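Mandelate racemase/muconate lactonizing enzyme, C-terminal domain protein (Paracoccus denitrificans, PDB 4DWD) binds magnesium and is probably a metal-dependent hydro-lyase of the enolase superfamily. Local coordinates at residues F307-I310 / H311-T315; G111-I114 / Y115-L118; H71-L74 / L75-M79; Q269-I272 / V273-G276; P225-H228 / Y229-G232. All blocks are in the same frame, centred on the assembly; numbering follows the deposited sequence.

Contact 1: F307-I310 / H311-T315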
loop_
_atom_site.group_PDB
_atom_site.type_symbol
_atom_site.label_atom_id
_atom_site.label_comp_id
_atom_site.label_asym_id
_atom_site.label_seq_id
_atom_site.Cartn_x
_atom_site.Cartn_y
_atom_site.Cartn_z
ATOM N N PHE B 307 -29.749 -11.934 -27.754
ATOM C CA PHE B 307 -31.008 -11.660 -27.070
ATOM C C PHE B 307 -30.823 -11.624 -25.554
ATOM O O PHE B 307 -31.339 -10.727 -24.886
ATOM C CB PHE B 307 -32.079 -12.669 -27.489
ATOM C CG PHE B 307 -32.820 -12.271 -28.732
ATOM C CD1 PHE B 307 -32.194 -12.292 -29.977
ATOM C CD2 PHE B 307 -34.149 -11.897 -28.658
ATOM C CE1 PHE B 307 -32.884 -11.929 -31.119
ATOM C CE2 PHE B 307 -34.848 -11.533 -29.793
ATOM C CZ PHE B 307 -34.211 -11.544 -31.031
ATOM N N ALA B 308 -30.083 -12.586 -25.002
ATOM C CA ALA B 308 -29.791 -12.547 -23.569
ATOM C C ALA B 308 -29.094 -11.249 -23.177
ATOM O O ALA B 308 -29.466 -10.595 -22.201
ATOM C CB ALA B 308 -28.949 -13.749 -23.172
ATOM N N ASN B 309 -28.097 -10.879 -23.971
ATOM C CA ASN B 309 -27.322 -9.659 -23.754
ATOM C C ASN B 309 -28.202 -8.411 -23.735
ATOM O O ASN B 309 -28.089 -7.592 -22.816
ATOM C CB ASN B 309 -26.227 -9.553 -24.827
ATOM C CG ASN B 309 -25.155 -8.516 -24.504
ATOM O OD1 ASN B 309 -24.665 -8.437 -23.382
ATOM N ND2 ASN B 309 -24.763 -7.736 -25.512
ATOM N N ILE B 310 -29.083 -8.263 -24.729
ATOM C CA ILE B 310 -29.933 -7.057 -24.753
ATOM C C ILE B 310 -31.014 -7.022 -23.652
ATOM O O ILE B 310 -31.342 -5.951 -23.152
ATOM C CB ILE B 310 -30.498 -6.711 -26.155
ATOM C CG1 ILE B 310 -31.483 -7.784 -26.643
ATOM C CG2 ILE B 310 -29.351 -6.448 -27.143
ATOM C CD1 ILE B 310 -32.213 -7.394 -27.916
ATOM N N HIS B 311 -31.543 -8.170 -23.230
ATOM C CA HIS B 311 -32.428 -8.142 -22.055
ATOM C C HIS B 311 -31.695 -7.594 -20.851
ATOM O O HIS B 311 -32.212 -6.732 -20.138
ATOM C CB HIS B 311 -33.017 -9.513 -21.751
ATOM C CG HIS B 311 -34.202 -9.871 -22.620
ATOM N ND1 HIS B 311 -35.467 -9.521 -22.298
ATOM C CD2 HIS B 311 -34.277 -10.565 -23.828
ATOM C CE1 HIS B 311 -36.313 -9.971 -23.249
ATOM N NE2 HIS B 311 -35.583 -10.610 -24.186
ATOM N N VAL B 312 -30.489 -8.090 -20.599
ATOM C CA VAL B 312 -29.708 -7.587 -19.465
ATOM C C VAL B 312 -29.350 -6.114 -19.640
ATOM O O VAL B 312 -29.517 -5.327 -18.727
ATOM C CB VAL B 312 -28.444 -8.443 -19.222
ATOM C CG1 VAL B 312 -27.448 -7.744 -18.296
ATOM C CG2 VAL B 312 -28.830 -9.808 -18.662
ATOM N N LEU B 313 -28.875 -5.732 -20.820
ATOM C CA LEU B 313 -28.470 -4.326 -21.009
ATOM C C LEU B 313 -29.620 -3.317 -20.961
ATOM O O LEU B 313 -29.409 -2.152 -20.615
ATOM C CB LEU B 313 -27.622 -4.161 -22.272
ATOM C CG LEU B 313 -26.221 -4.766 -22.073
ATOM C CD1 LEU B 313 -25.470 -4.844 -23.392
ATOM C CD2 LEU B 313 -25.414 -3.982 -21.040
ATOM N N SER B 314 -30.836 -3.770 -21.273
ATOM C CA SER B 314 -32.000 -2.897 -21.157
ATOM C C SER B 314 -32.212 -2.453 -19.709
ATOM O O SER B 314 -32.815 -1.389 -19.476
ATOM C CB SER B 314 -33.263 -3.579 -21.706
ATOM O OG SER B 314 -33.780 -4.553 -20.811
ATOM N N THR B 315 -31.700 -3.245 -18.757
ATOM C CA THR B 315 -31.881 -2.980 -17.311
ATOM C C THR B 315 -30.777 -2.112 -16.709
ATOM O O THR B 315 -30.869 -1.725 -15.543
ATOM C CB THR B 315 -31.950 -4.278 -16.460
ATOM O OG1 THR B 315 -30.638 -4.834 -16.287
ATOM C CG2 THR B 315 -32.911 -5.311 -17.065
#
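At the edge of the His-311 imidazole lies Phe-307 O: ring carbon CD2 is 3.1 Å from it, near the ring plane, while that oxygen also accepts the helical N-H of His-311. Histidine suits the place because its two ring nitrogens both find partners, NE2 at Leu-355 O and ND1 probably at Tyr-115 N. The Asn-309 amide is the second flat group. Swung anti to the backbone nitrogen (chi1 -166°), it meets Leu-313 one turn on, whose CD1 sits 3.7 Å from ND2, equally near OD1 and close to CG. Removing this amide, as an alanine here would, is likely to leave that methyl without its neighbour and open a gap toward Pro-297 and Gln-299. Four i to i+4 bonds run beneath the side chains, the shortest from Leu-313 N to Asn-309 O (2.8 Å). Farther along, Ser-314 OG donates to His-311 O at 2.8 Å, so the small hydroxyl finds an acceptor on its own helix in buried surroundings. As an outer helix of the barrel, 304-314 lays Asn-309, Ile-310 and Leu-313 on Val-323 of strand 323-325, Val-312 on helix 277-291, and His-311 on helix 114-117.

Contact 2: G111-I114 / Y115-L118; sequences GQPI and YKLL
Pro-113 lies over one face of the Tyr-115 ring in a CH-pi contact, its CG 4.1 Å from the ring centroid and displaced toward the rim. The tyrosine can reach back there because its CG stands between the backbone N and the carbonyl carbon (chi1 68°), a rotamer unusual inside a helix but tolerable in its first turn. Lys-116 runs beside the same proline, pointing the same way, with the two CG atoms 3.5 Å apart. Its chain bends at chi2 (-79°) and is then fully extended, which carries NZ to salt bridges with Glu-67 and Asp-70 of the second subunit. Gln-112 is likewise bent at chi2, bringing OE1 within 3.7 Å of Lys-116 CB, while its own CB rests against Leu-117 CD2 at 3.8 Å. Ile-114 and Leu-118 lie side by side one turn apart, CG2 to CD1 3.7 Å, both packing on Trp-103. Leu-118 N donates to Ile-114 O at 2.9 Å, and Pro-113 O receives weak hydrogen bonds from Lys-116 N and Leu-117 N. Proline, which has no N-H to satisfy, fits the N-cap of helix 114-117. Gly-111 ends helix 90-110 with a Schellman motif, the C-terminal cap suited to glycine's positive phi; with the Pro-113 N-cap it makes a short helix-to-helix connection.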
loop_
_atom_site.group_PDB
_atom_site.type_symbol
_atom_site.label_atom_id
_atom_site.label_comp_id
_atom_site.label_asym_id
_atom_site.label_seq_id
_atom_site.Cartn_x
_atom_site.Cartn_y
_atom_site.Cartn_z
ATOM N N GLY B 111 -45.317 -15.703 -18.568
ATOM C CA GLY B 111 -45.895 -14.799 -19.563
ATOM C C GLY B 111 -45.284 -13.411 -19.645
ATOM O O GLY B 111 -45.993 -12.436 -19.900
ATOM N N GLN B 112 -43.967 -13.307 -19.453
ATOM C CA GLN B 112 -43.301 -12.003 -19.414
ATOM C C GLN B 112 -41.984 -12.054 -20.163
ATOM O O GLN B 112 -41.264 -13.062 -20.086
ATOM C CB GLN B 112 -43.007 -11.582 -17.970
ATOM C CG GLN B 112 -44.243 -11.316 -17.114
ATOM C CD GLN B 112 -45.039 -10.112 -17.588
ATOM O OE1 GLN B 112 -44.489 -9.186 -18.194
ATOM N NE2 GLN B 112 -46.335 -10.104 -17.294
ATOM N N PRO B 113 -41.645 -10.964 -20.877
ATOM C CA PRO B 113 -40.282 -10.866 -21.393
ATOM C C PRO B 113 -39.286 -10.833 -20.233
ATOM O O PRO B 113 -39.603 -10.334 -19.152
ATOM C CB PRO B 113 -40.270 -9.518 -22.118
ATOM C CG PRO B 113 -41.382 -8.732 -21.517
ATOM C CD PRO B 113 -42.426 -9.734 -21.101
ATOM N N ILE B 114 -38.085 -11.342 -20.466
ATOM C CA ILE B 114 -37.084 -11.409 -19.409
ATOM C C ILE B 114 -36.818 -10.042 -18.761
ATOM O O ILE B 114 -36.738 -9.963 -17.542
ATOM C CB ILE B 114 -35.807 -12.112 -19.910
ATOM C CG1 ILE B 114 -36.107 -13.611 -20.041
ATOM C CG2 ILE B 114 -34.630 -11.885 -18.967
ATOM C CD1 ILE B 114 -35.119 -14.354 -20.920
ATOM N N TYR B 115 -36.741 -8.957 -19.540
ATOM C CA TYR B 115 -36.446 -7.653 -18.929
ATOM C C TYR B 115 -37.509 -7.197 -17.922
ATOM O O TYR B 115 -37.188 -6.480 -16.974
ATOM C CB TYR B 115 -36.199 -6.567 -19.979
ATOM C CG TYR B 115 -37.405 -6.154 -20.808
ATOM C CD1 TYR B 115 -38.315 -5.197 -20.333
ATOM C CD2 TYR B 115 -37.612 -6.683 -22.079
ATOM C CE1 TYR B 115 -39.409 -4.804 -21.097
ATOM C CE2 TYR B 115 -38.697 -6.292 -22.855
ATOM C CZ TYR B 115 -39.590 -5.361 -22.358
ATOM O OH TYR B 115 -40.663 -4.992 -23.137
ATOM N N LYS B 116 -38.756 -7.611 -18.132
ATOM C CA LYS B 116 -39.815 -7.298 -17.173
ATOM C C LYS B 116 -39.546 -8.039 -15.876
ATOM O O LYS B 116 -39.607 -7.446 -14.797
ATOM C CB LYS B 116 -41.200 -7.630 -17.742
ATOM C CG LYS B 116 -41.701 -6.591 -18.733
ATOM C CD LYS B 116 -42.245 -5.381 -17.995
ATOM C CE LYS B 116 -42.653 -4.275 -18.951
ATOM N NZ LYS B 116 -43.200 -3.106 -18.209
ATOM N N LEU B 117 -39.186 -9.317 -15.991
ATOM C CA LEU B 117 -38.835 -10.128 -14.812
ATOM C C LEU B 117 -37.610 -9.604 -14.061
ATOM O O LEU B 117 -37.515 -9.758 -12.846
ATOM C CB LEU B 117 -38.657 -11.598 -15.193
ATOM C CG LEU B 117 -39.939 -12.255 -15.737
ATOM C CD1 LEU B 117 -39.649 -13.678 -16.170
ATOM C CD2 LEU B 117 -41.110 -12.237 -14.750
ATOM N N LEU B 118 -36.691 -8.975 -14.790
ATOM C CA LEU B 118 -35.486 -8.383 -14.194
ATOM C C LEU B 118 -35.691 -7.003 -13.576
ATOM O O LEU B 118 -34.729 -6.374 -13.138
ATOM C CB LEU B 118 -34.370 -8.310 -15.228
ATOM C CG LEU B 118 -33.863 -9.649 -15.753
ATOM C CD1 LEU B 118 -32.903 -9.403 -16.899
ATOM C CD2 LEU B 118 -33.170 -10.451 -14.667
#

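Contact 3: H71-L74 / L75-M79; sequences HAVL and LDRMM
Val-73 and Arg-77 stand side by side, one turn apart, and point the same way out of helix 71-81. The arginine leaves the backbone with CG anti to N (chi1 -168°), stays extended through chi2 and bends at chi3 (-50°), a course that places NH1 3.8 Å from Val-73 CG1. The valine methyl thus lies beside one end of the guanidinium, a van der Waals contact. Asp-76 is turned the other way about its first torsion: with CG beside its own nitrogen (chi1 -68°), the carboxylate leans back over the preceding turn, and CG comes within 3.2 Å of Ala-72 O. Both carboxylate oxygens remain 3.5 Å from that carbonyl oxygen, acceptor facing acceptor, whereas Asp-76 N gives Ala-72 O a proper bond at 2.8 Å. Leu-75 repeats the pattern with carbon, its CG 3.4 Å from His-71 O, which accepts from Leu-75 N.

On another side of the helix, Leu-74 and the selenomethionine Met-78 pack on Phe-62 of helix 49-63, while His-71 and Leu-75 turn to helix 90-110, where the His-71 ring meets Trp-103. Leucine and methionine suit these buried faces, whereas the two charged residues lie toward other copies of the protein: Asp-76 and Arg-77 both pack on Trp-122 of the second subunit, and Arg-77 also reaches Thr-168 of the third. Cohesion within this contact therefore comes from the backbone ladder and van der Waals contact. Because the Asp-76 carboxylate and Ala-72 O are both acceptors, their closeness is probably slightly unfavourable, a cost the backbone N-H would partly offset.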
loop_
_atom_site.group_PDB
_atom_site.type_symbol
_atom_site.label_atom_id
_atom_site.label_comp_id
_atom_site.label_asym_id
_atom_site.label_seq_id
_atom_site.Cartn_x
_atom_site.Cartn_y
_atom_site.Cartn_z
ATOM N N HIS B 71 -33.662 -22.264 -10.901
ATOM C CA HIS B 71 -32.439 -22.160 -11.719
ATOM C C HIS B 71 -31.182 -21.796 -10.961
ATOM O O HIS B 71 -30.115 -22.358 -11.230
ATOM C CB HIS B 71 -32.649 -21.186 -12.891
ATOM C CG HIS B 71 -32.822 -19.744 -12.467
ATOM N ND1 HIS B 71 -31.785 -18.899 -12.314
ATOM C CD2 HIS B 71 -33.969 -19.019 -12.146
ATOM C CE1 HIS B 71 -32.244 -17.696 -11.915
ATOM N NE2 HIS B 71 -33.581 -17.774 -11.818
ATOM N N ALA B 72 -31.273 -20.858 -10.021
ATOM C CA ALA B 72 -30.071 -20.373 -9.338
ATOM C C ALA B 72 -29.497 -21.429 -8.411
ATOM O O ALA B 72 -28.294 -21.695 -8.431
ATOM C CB ALA B 72 -30.347 -19.074 -8.587
ATOM N N VAL B 73 -30.354 -22.042 -7.598
ATOM C CA VAL B 73 -29.907 -23.118 -6.719
ATOM C C VAL B 73 -29.386 -24.293 -7.557
ATOM O O VAL B 73 -28.335 -24.854 -7.264
ATOM C CB VAL B 73 -31.017 -23.578 -5.763
ATOM C CG1 VAL B 73 -30.566 -24.766 -4.923
ATOM C CG2 VAL B 73 -31.432 -22.434 -4.862
ATOM N N LEU B 74 -30.109 -24.656 -8.617
ATOM C CA LEU B 74 -29.669 -25.787 -9.442
ATOM C C LEU B 74 -28.308 -25.536 -10.070
ATOM O O LEU B 74 -27.430 -26.397 -10.014
ATOM C CB LEU B 74 -30.681 -26.089 -10.547
ATOM C CG LEU B 74 -32.032 -26.620 -10.094
ATOM C CD1 LEU B 74 -33.048 -26.531 -11.227
ATOM C CD2 LEU B 74 -31.891 -28.056 -9.597
ATOM N N LEU B 75 -28.127 -24.364 -10.664
ATOM C CA LEU B 75 -26.887 -24.099 -11.387
ATOM C C LEU B 75 -25.721 -23.716 -10.478
ATOM O O LEU B 75 -24.574 -23.977 -10.811
ATOM C CB LEU B 75 -27.101 -23.099 -12.526
ATOM C CG LEU B 75 -28.052 -23.641 -13.603
ATOM C CD1 LEU B 75 -28.291 -22.521 -14.595
ATOM C CD2 LEU B 75 -27.508 -24.887 -14.302
ATOM N N ASP B 76 -26.001 -23.136 -9.312
ATOM C CA ASP B 76 -24.915 -22.910 -8.357
ATOM C C ASP B 76 -24.474 -24.224 -7.720
ATOM O O ASP B 76 -23.278 -24.409 -7.453
ATOM C CB ASP B 76 -25.292 -21.861 -7.296
ATOM C CG ASP B 76 -25.438 -20.465 -7.879
ATOM O OD1 ASP B 76 -25.180 -20.272 -9.093
ATOM O OD2 ASP B 76 -25.809 -19.556 -7.111
ATOM N N ARG B 77 -25.417 -25.149 -7.494
ATOM C CA ARG B 77 -25.021 -26.503 -7.086
ATOM C C ARG B 77 -24.138 -27.135 -8.163
ATOM O O ARG B 77 -23.105 -27.715 -7.852
ATOM C CB ARG B 77 -26.219 -27.401 -6.771
ATOM C CG ARG B 77 -25.814 -28.695 -6.074
ATOM C CD ARG B 77 -27.004 -29.573 -5.724
ATOM N NE ARG B 77 -28.069 -28.847 -5.029
ATOM C CZ ARG B 77 -28.087 -28.559 -3.728
ATOM N NH1 ARG B 77 -29.125 -27.904 -3.221
ATOM N NH2 ARG B 77 -27.081 -28.912 -2.930
HETATM N N MSE B 78 -24.531 -26.998 -9.430
HETATM C CA MSE B 78 -23.752 -27.577 -10.532
HETATM C C MSE B 78 -22.385 -26.942 -10.619
HETATM O O MSE B 78 -21.394 -27.625 -10.874
HETATM C CB MSE B 78 -24.440 -27.421 -11.887
HETATM C CG MSE B 78 -25.545 -28.425 -12.158
HETATM SE SE MSE B 78 -24.925 -30.288 -12.065
HETATM C CE MSE B 78 -23.144 -30.288 -12.834
HETATM N N MSE B 79 -22.301 -25.632 -10.410
HETATM C CA MSE B 79 -20.979 -24.977 -10.445
HETATM C C MSE B 79 -20.098 -25.636 -9.441
HETATM O O MSE B 79 -18.932 -25.887 -9.715
HETATM C CB MSE B 79 -20.965 -23.433 -10.208
HETATM C CG MSE B 79 -20.120 -22.799 -9.018
HETATM SE SE MSE B 79 -18.161 -23.156 -9.093
HETATM C CE MSE B 79 -17.769 -23.610 -7.223
#

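Contact 4: Q269-I272 / V273-G276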
loop_
_atom_site.group_PDB
_atom_site.type_symbol
_atom_site.label_atom_id
_atom_site.label_comp_id
_atom_site.label_asym_id
_atom_site.label_seq_id
_atom_site.Cartn_x
_atom_site.Cartn_y
_atom_site.Cartn_z
ATOM N N GLN B 269 -16.001 -6.182 -19.245
ATOM C CA GLN B 269 -16.704 -6.727 -20.412
ATOM C C GLN B 269 -16.878 -8.251 -20.374
ATOM O O GLN B 269 -16.582 -8.922 -21.358
ATOM C CB GLN B 269 -15.934 -6.346 -21.670
ATOM C CG GLN B 269 -15.572 -4.873 -21.723
ATOM C CD GLN B 269 -14.880 -4.548 -23.011
ATOM O OE1 GLN B 269 -13.657 -4.693 -23.118
ATOM N NE2 GLN B 269 -15.651 -4.119 -24.004
ATOM N N PRO B 270 -17.399 -8.798 -19.250
ATOM C CA PRO B 270 -17.682 -10.232 -19.298
ATOM C C PRO B 270 -18.772 -10.535 -20.356
ATOM O O PRO B 270 -19.507 -9.630 -20.785
ATOM C CB PRO B 270 -18.184 -10.527 -17.882
ATOM C CG PRO B 270 -18.849 -9.246 -17.458
ATOM C CD PRO B 270 -17.989 -8.155 -18.061
ATOM N N ASP B 271 -18.862 -11.800 -20.761
ATOM C CA ASP B 271 -19.720 -12.222 -21.886
ATOM C C ASP B 271 -20.739 -13.218 -21.364
ATOM O O ASP B 271 -20.375 -14.262 -20.789
ATOM C CB ASP B 271 -18.840 -12.849 -22.993
ATOM C CG ASP B 271 -19.603 -13.230 -24.236
ATOM O OD1 ASP B 271 -20.757 -13.684 -24.143
ATOM O OD2 ASP B 271 -19.008 -13.108 -25.332
ATOM N N ILE B 272 -22.010 -12.914 -21.615
ATOM C CA ILE B 272 -23.140 -13.697 -21.121
ATOM C C ILE B 272 -23.180 -15.174 -21.554
ATOM O O ILE B 272 -23.827 -15.993 -20.880
ATOM C CB ILE B 272 -24.463 -12.956 -21.503
ATOM C CG1 ILE B 272 -25.657 -13.365 -20.637
ATOM C CG2 ILE B 272 -24.773 -13.051 -23.002
ATOM C CD1 ILE B 272 -26.679 -12.251 -20.585
ATOM N N VAL B 273 -22.520 -15.514 -22.670
ATOM C CA VAL B 273 -22.454 -16.910 -23.107
ATOM C C VAL B 273 -21.132 -17.574 -22.749
ATOM O O VAL B 273 -20.951 -18.783 -22.984
ATOM C CB VAL B 273 -22.769 -17.108 -24.615
ATOM C CG1 VAL B 273 -24.161 -16.613 -24.939
ATOM C CG2 VAL B 273 -21.742 -16.455 -25.528
ATOM N N LYS B 274 -20.219 -16.795 -22.163
ATOM C CA LYS B 274 -18.966 -17.360 -21.641
ATOM C C LYS B 274 -19.040 -17.700 -20.157
ATOM O O LYS B 274 -18.313 -18.574 -19.680
ATOM C CB LYS B 274 -17.782 -16.408 -21.870
ATOM C CG LYS B 274 -17.462 -16.218 -23.346
ATOM C CD LYS B 274 -16.246 -15.311 -23.491
ATOM C CE LYS B 274 -15.914 -15.013 -24.947
ATOM N NZ LYS B 274 -15.363 -16.216 -25.644
HETATM N N MSE B 275 -19.889 -16.987 -19.427
HETATM C CA MSE B 275 -19.987 -17.131 -17.970
HETATM C C MSE B 275 -21.295 -16.540 -17.531
HETATM O O MSE B 275 -21.808 -15.598 -18.160
HETATM C CB MSE B 275 -18.811 -16.403 -17.289
HETATM C CG MSE B 275 -18.755 -14.887 -17.525
HETATM SE SE MSE B 275 -19.797 -13.873 -16.189
HETATM C CE MSE B 275 -18.474 -13.916 -14.739
ATOM N N GLY B 276 -21.846 -17.108 -16.460
ATOM C CA GLY B 276 -22.925 -16.479 -15.713
ATOM C C GLY B 276 -24.324 -16.538 -16.290
ATOM O O GLY B 276 -25.290 -16.686 -15.552
#
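Asp-271 makes an Asx turn with Val-273, its OD1 accepting the valine N-H at 2.9 Å in a nearly straight bond (165°). The turn overlaps a backbone beta turn in the loop of the alpha/beta barrel that leads from strand 267-268 to helix 277-291. OD1 is met on its anti side, somewhat out of the carboxylate plane, and lies 3.3 Å from Val-273 CG2 as well. The carbonyl of the same aspartate holds two further donors: Met-275 N arrives almost in line with the C=O, and Lys-274 N, at 2.9 Å, comes from above the carbonyl plane. Aspartate suits the place because its short side chain can accept the N-H two residues on while its second oxygen serves another partner.

With CG anti to N (chi1 -176°), the carboxylate has OD1 at Val-273 N and OD2 hydrogen-bonded to His-298 ND1. That pairing is consistent with the His-Asp dyad of mandelate racemase. With an alanine here, Val-273 N would probably lose its side-chain acceptor and the His-298 ring would be freer to turn. The lysine methylenes lie across the aspartate, Lys-274 CD 3.6 Å from Asp-271 CB, yet NZ bonds to Ser-43 OG and stays 4.8 Å from Asp-271 OD2, too far for a salt bridge. The Lys-274 side chain comes within about 5 Å of that of Glu-249, which binds calcium in a crystal of this protein, though no ion is bound there in this chain.

Farther out, Ile-272 packs on Ile-278, Ala-308 and Val-312, which sets the turn against helices 277-291 and 304-314. The bulky selenomethionine Met-275 bends at chi2 and chi3, bringing SE 4.1 Å from Pro-270 CB.

Contact 5: P225-H228 / Y229-G232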
loop_
_atom_site.group_PDB
_atom_site.type_symbol
_atom_site.label_atom_id
_atom_site.label_comp_id
_atom_site.label_asym_id
_atom_site.label_seq_id
_atom_site.Cartn_x
_atom_site.Cartn_y
_atom_site.Cartn_z
ATOM N N PRO B 225 -5.413 -4.762 -23.979
ATOM C CA PRO B 225 -4.086 -4.444 -24.534
ATOM C C PRO B 225 -2.999 -5.516 -24.321
ATOM O O PRO B 225 -2.170 -5.726 -25.215
ATOM C CB PRO B 225 -3.700 -3.132 -23.814
ATOM C CG PRO B 225 -4.593 -3.061 -22.608
ATOM C CD PRO B 225 -5.877 -3.727 -23.029
ATOM N N VAL B 226 -2.986 -6.154 -23.147
ATOM C CA VAL B 226 -1.951 -7.147 -22.816
ATOM C C VAL B 226 -2.575 -8.534 -22.696
ATOM O O VAL B 226 -3.801 -8.668 -22.745
ATOM C CB VAL B 226 -1.176 -6.757 -21.526
ATOM C CG1 VAL B 226 -0.557 -5.375 -21.702
ATOM C CG2 VAL B 226 -2.073 -6.804 -20.279
ATOM N N GLN B 227 -1.750 -9.570 -22.552
ATOM C CA GLN B 227 -2.295 -10.920 -22.368
ATOM C C GLN B 227 -3.238 -10.946 -21.166
ATOM O O GLN B 227 -2.934 -10.388 -20.116
ATOM C CB GLN B 227 -1.169 -11.944 -22.194
ATOM C CG GLN B 227 -0.199 -12.012 -23.371
ATOM C CD GLN B 227 -0.760 -12.667 -24.616
ATOM O OE1 GLN B 227 -1.842 -13.252 -24.597
ATOM N NE2 GLN B 227 0.000 -12.594 -25.714
ATOM N N HIS B 228 -4.372 -11.626 -21.312
ATOM C CA HIS B 228 -5.418 -11.568 -20.286
ATOM C C HIS B 228 -4.983 -12.183 -18.986
ATOM O O HIS B 228 -5.506 -11.826 -17.937
ATOM C CB HIS B 228 -6.696 -12.249 -20.792
ATOM C CG HIS B 228 -6.746 -13.725 -20.497
ATOM N ND1 HIS B 228 -6.082 -14.636 -21.233
ATOM C CD2 HIS B 228 -7.379 -14.425 -19.476
ATOM C CE1 HIS B 228 -6.273 -15.860 -20.710
ATOM N NE2 HIS B 228 -7.067 -15.729 -19.629
ATOM N N TYR B 229 -4.033 -13.119 -19.063
ATOM C CA TYR B 229 -3.546 -13.765 -17.864
ATOM C C TYR B 229 -2.767 -12.824 -16.937
ATOM O O TYR B 229 -2.655 -13.106 -15.746
ATOM C CB TYR B 229 -2.781 -15.065 -18.182
ATOM C CG TYR B 229 -1.928 -15.134 -19.433
ATOM C CD1 TYR B 229 -0.640 -14.601 -19.446
ATOM C CD2 TYR B 229 -2.364 -15.812 -20.575
ATOM C CE1 TYR B 229 0.177 -14.704 -20.563
ATOM C CE2 TYR B 229 -1.551 -15.919 -21.706
ATOM C CZ TYR B 229 -0.282 -15.360 -21.697
ATOM O OH TYR B 229 0.539 -15.461 -22.811
ATOM N N HIS B 230 -2.290 -11.700 -17.471
ATOM C CA HIS B 230 -1.542 -10.724 -16.660
ATOM C C HIS B 230 -2.504 -9.703 -16.097
ATOM O O HIS B 230 -2.616 -8.582 -16.606
ATOM C CB HIS B 230 -0.460 -10.013 -17.490
ATOM C CG HIS B 230 0.519 -10.945 -18.180
ATOM N ND1 HIS B 230 1.132 -11.972 -17.545
ATOM C CD2 HIS B 230 1.009 -10.939 -19.482
ATOM C CE1 HIS B 230 1.954 -12.597 -18.408
ATOM N NE2 HIS B 230 1.875 -11.961 -19.594
ATOM N N VAL B 231 -3.196 -10.073 -15.024
ATOM C CA VAL B 231 -4.235 -9.218 -14.460
ATOM C C VAL B 231 -3.625 -7.963 -13.822
ATOM O O VAL B 231 -4.140 -6.847 -13.983
ATOM C CB VAL B 231 -5.096 -10.000 -13.447
ATOM C CG1 VAL B 231 -6.113 -9.081 -12.776
ATOM C CG2 VAL B 231 -5.830 -11.129 -14.151
ATOM N N GLY B 232 -2.515 -8.133 -13.102
ATOM C CA GLY B 232 -1.807 -6.983 -12.548
ATOM C C GLY B 232 -1.397 -5.995 -13.626
ATOM O O GLY B 232 -1.631 -4.774 -13.496
#
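Gln-227 lies alongside Tyr-229, and each atom of its side chain meets the ring or its hydroxyl; Tyr-229 is modelled in two conformers, and the account holds for one of them. CB sits over a face of the ring in a CH-pi contact, 3.7 Å from the centroid, and touches His-230 CD2 at 3.6 Å. CG lies 3.6 Å from Tyr-229 OH. The bend at chi2 (-73°) then folds CD and the amide back over the hydroxyl end of the ring, and the amide plane lies only 8° from the ring plane, a flat group laid almost parallel to another. At the tip, OE1 passes 3.7 Å from Tyr-229 OH but takes its hydrogen bond from Arg-167 NE, while NE2 is the most distant, 4.1 Å from Tyr-229 OH. The tyrosine hydroxyl pairs instead with His-80 NE2 of the third subunit.

His-228 presents a ring face to the edge of Tyr-229 in an offset edge-to-face pair, centroids 5.6 Å apart, and its ND1 accepts from Arg-167 NH2; the one arginine therefore holds both neighbours. Glutamine suits this place by joining apolar methylenes to a polar end.

Beneath them, His-230 N donates to Gln-227 O at 3.0 Å, closing a type I beta turn whose last residue, His-230, is also the N-cap of helix 231-240. A turn leading from strand 221-223, which ends in the calcium-site residue Glu-223, into the following helix is the beta-alpha connection typical of an alpha/beta barrel.

Contacts 1, 3 and 4 are buried, whereas contacts 2 and 5 are partly buried and meet other subunits, as contact 3 also does. Contacts 1, 4 and 5 belong to the barrel domain, contacts 2 and 3 to the N-terminal domain. Contacts 1 and 2 touch through His-311 and Tyr-115, so the two domains meet there; contact 4 packs Ile-272 on the same helix 304-314. Chemistry follows place: regular helical bonds with sparse side-chain contacts one turn apart in contacts 1 and 3, a helix start in contact 2, and in the barrel loops of contacts 4 and 5 side-chain groups shaping turns near metal-site residues.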